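Local coordinates for protein member of s1p family of ribosomal proteins (Pyrococcus furiosus, PDB 5YH1) that probably acts as a manganese-dependent, RecJ-like exonuclease on nucleic acids, this chain being the part that carries its DHH domain, at residues P22-F27 and A207-P212. Sequence-based numbering, arbitrary orientation.
Sequences PSDVGF and ARYINP
A bend at chi3 (54°) turns the end of Arg208 toward the loop 22-27, while CG of Tyr209, anti to its carbonyl carbon (chi1 -75°), sends the ring out beside it under Val25. The guanidinium uses two N-H groups on successive carbonyls: NH2 donates to Val25 O at 2.8 Å, and NH1 to Gly26 O at 3.0 Å and nearly straight (174°). Both oxygens lie in the guanidinium plane, though each nitrogen sits above the plane of the carbonyl it meets. Gly26 O also takes a weak bond from Tyr209 OH. Tyrosine suits this place because its hydroxyl reaches the loop backbone while its ring carries apolar weight: Val25 CG2 stands over the ring centre in a CH-pi contact, 3.7 Å from the centroid, and the OH lies over one face of Phe27. The other methyl of the branched valine, CG1, packs on Pro212 CG at 3.8 Å. Glycine accommodates the positive phi at Gly26, whose N closes an Asx turn onto Asp24 OD1. Water joins Ser23 N to Tyr209 O. Placing a methionine at Arg208 would probably leave both loop carbonyls without these donors and Glu205 and Glu215, its salt-bridge partners, without their mate. The contact fastens the loop between helices 2-20 and 32-53 to the C-terminal end of helix 199-210, away from the manganese site; helix 32-53 packs on Tyr209 through Met42 and Ala45 and supplies Lys38 to Asp24, while helix 66-86 receives Ile210 and Asn211.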
loop_
_atom_site.group_PDB
_atom_site.type_symbol
_atom_site.label_atom_id
_atom_site.label_comp_id
_atom_site.label_asym_id
_atom_site.label_seq_id
_atom_site.Cartn_x
_atom_site.Cartn_y
_atom_site.Cartn_z
ATOM N N PRO A 22 13.598 -38.993 1.474
ATOM C CA PRO A 22 13.952 -38.717 2.866
ATOM C C PRO A 22 14.140 -40.002 3.684
ATOM O O PRO A 22 13.535 -41.026 3.368
ATOM C CB PRO A 22 12.737 -37.946 3.376
ATOM C CG PRO A 22 11.602 -38.515 2.594
ATOM C CD PRO A 22 12.149 -38.865 1.234
ATOM N N SER A 23 14.969 -39.929 4.722
ATOM C CA SER A 23 15.069 -40.999 5.707
ATOM C C SER A 23 13.811 -41.036 6.556
ATOM O O SER A 23 13.153 -40.014 6.759
ATOM C CB SER A 23 16.250 -40.763 6.641
ATOM O OG SER A 23 17.429 -40.552 5.907
ATOM N N ASP A 24 13.491 -42.214 7.072
ATOM C CA ASP A 24 12.407 -42.340 8.027
ATOM C C ASP A 24 12.947 -41.977 9.404
ATOM O O ASP A 24 13.475 -42.830 10.104
ATOM C CB ASP A 24 11.837 -43.757 8.015
ATOM C CG ASP A 24 10.642 -43.902 8.923
ATOM O OD1 ASP A 24 10.399 -42.995 9.757
ATOM O OD2 ASP A 24 9.941 -44.923 8.805
ATOM N N VAL A 25 12.818 -40.704 9.778
ATOM C CA VAL A 25 13.312 -40.207 11.068
ATOM C C VAL A 25 12.255 -40.232 12.177
ATOM O O VAL A 25 12.468 -39.683 13.253
ATOM C CB VAL A 25 13.868 -38.769 10.942
ATOM C CG1 VAL A 25 15.085 -38.762 10.037
ATOM C CG2 VAL A 25 12.808 -37.805 10.420
ATOM N N GLY A 26 11.117 -40.857 11.921
ATOM C CA GLY A 26 10.054 -40.911 12.910
ATOM C C GLY A 26 9.510 -39.528 13.232
ATOM O O GLY A 26 9.506 -38.638 12.368
ATOM N N PHE A 27 9.045 -39.365 14.476
ATOM C CA PHE A 27 8.451 -38.122 14.958
ATOM C C PHE A 27 8.964 -37.753 16.347
ATOM O O PHE A 27 9.545 -38.584 17.038
ATOM C CB PHE A 27 6.940 -38.257 14.992
ATOM C CG PHE A 27 6.338 -38.569 13.660
ATOM C CD1 PHE A 27 6.411 -37.650 12.626
ATOM C CD2 PHE A 27 5.703 -39.781 13.437
ATOM C CE1 PHE A 27 5.850 -37.926 11.388
ATOM C CE2 PHE A 27 5.149 -40.068 12.209
ATOM C CZ PHE A 27 5.219 -39.139 11.177
ATOM N N ALA A 207 9.835 -30.638 8.276
ATOM C CA ALA A 207 11.183 -30.066 8.242
ATOM C C ALA A 207 12.259 -31.070 8.660
ATOM O O ALA A 207 13.355 -31.076 8.105
ATOM C CB ALA A 207 11.263 -28.822 9.114
ATOM N N ARG A 208 11.949 -31.905 9.646
ATOM C CA ARG A 208 12.883 -32.940 10.101
ATOM C C ARG A 208 13.155 -33.971 8.996
ATOM O O ARG A 208 14.287 -34.431 8.847
ATOM C CB ARG A 208 12.359 -33.631 11.370
ATOM C CG ARG A 208 12.352 -32.736 12.604
ATOM C CD ARG A 208 11.712 -33.406 13.817
ATOM N NE ARG A 208 12.345 -34.699 14.085
ATOM C CZ ARG A 208 11.858 -35.889 13.724
ATOM N NH1 ARG A 208 10.685 -36.015 13.118
ATOM N NH2 ARG A 208 12.558 -36.975 13.990
ATOM N N TYR A 209 12.131 -34.321 8.220
ATOM C CA TYR A 209 12.326 -35.196 7.065
ATOM C C TYR A 209 13.103 -34.513 5.937
ATOM O O TYR A 209 13.893 -35.156 5.248
ATOM C CB TYR A 209 10.995 -35.728 6.545
ATOM C CG TYR A 209 10.409 -36.813 7.419
ATOM C CD1 TYR A 209 9.736 -36.496 8.589
ATOM C CD2 TYR A 209 10.531 -38.159 7.083
ATOM C CE1 TYR A 209 9.185 -37.472 9.394
ATOM C CE2 TYR A 209 9.982 -39.145 7.888
ATOM C CZ TYR A 209 9.318 -38.792 9.051
ATOM O OH TYR A 209 8.769 -39.751 9.873
ATOM N N ILE A 210 12.892 -33.210 5.750
ATOM C CA ILE A 210 13.643 -32.470 4.745
ATOM C C ILE A 210 15.116 -32.451 5.111
ATOM O O ILE A 210 15.964 -32.700 4.258
ATOM C CB ILE A 210 13.124 -31.020 4.578
ATOM C CG1 ILE A 210 11.747 -31.033 3.919
ATOM C CG2 ILE A 210 14.088 -30.191 3.740
ATOM C CD1 ILE A 210 10.963 -29.756 4.109
ATOM N N ASN A 211 15.416 -32.143 6.372
ATOM C CA ASN A 211 16.795 -31.981 6.816
ATOM C C ASN A 211 16.971 -32.399 8.283
ATOM O O ASN A 211 16.891 -31.566 9.185
ATOM C CB ASN A 211 17.247 -30.528 6.607
ATOM C CG ASN A 211 18.724 -30.331 6.864
ATOM O OD1 ASN A 211 19.431 -31.264 7.236
ATOM N ND2 ASN A 211 19.200 -29.116 6.670
ATOM N N PRO A 212 17.231 -33.696 8.525
ATOM C CA PRO A 212 17.351 -34.174 9.911
ATOM C C PRO A 212 18.354 -33.415 10.790
ATOM O O PRO A 212 18.186 -33.392 11.997
ATOM C CB PRO A 212 17.752 -35.647 9.737
ATOM C CG PRO A 212 17.161 -36.036 8.425
ATOM C CD PRO A 212 17.296 -34.808 7.557
HETATM O O HOH W 1 15.906 -37.205 5.181
#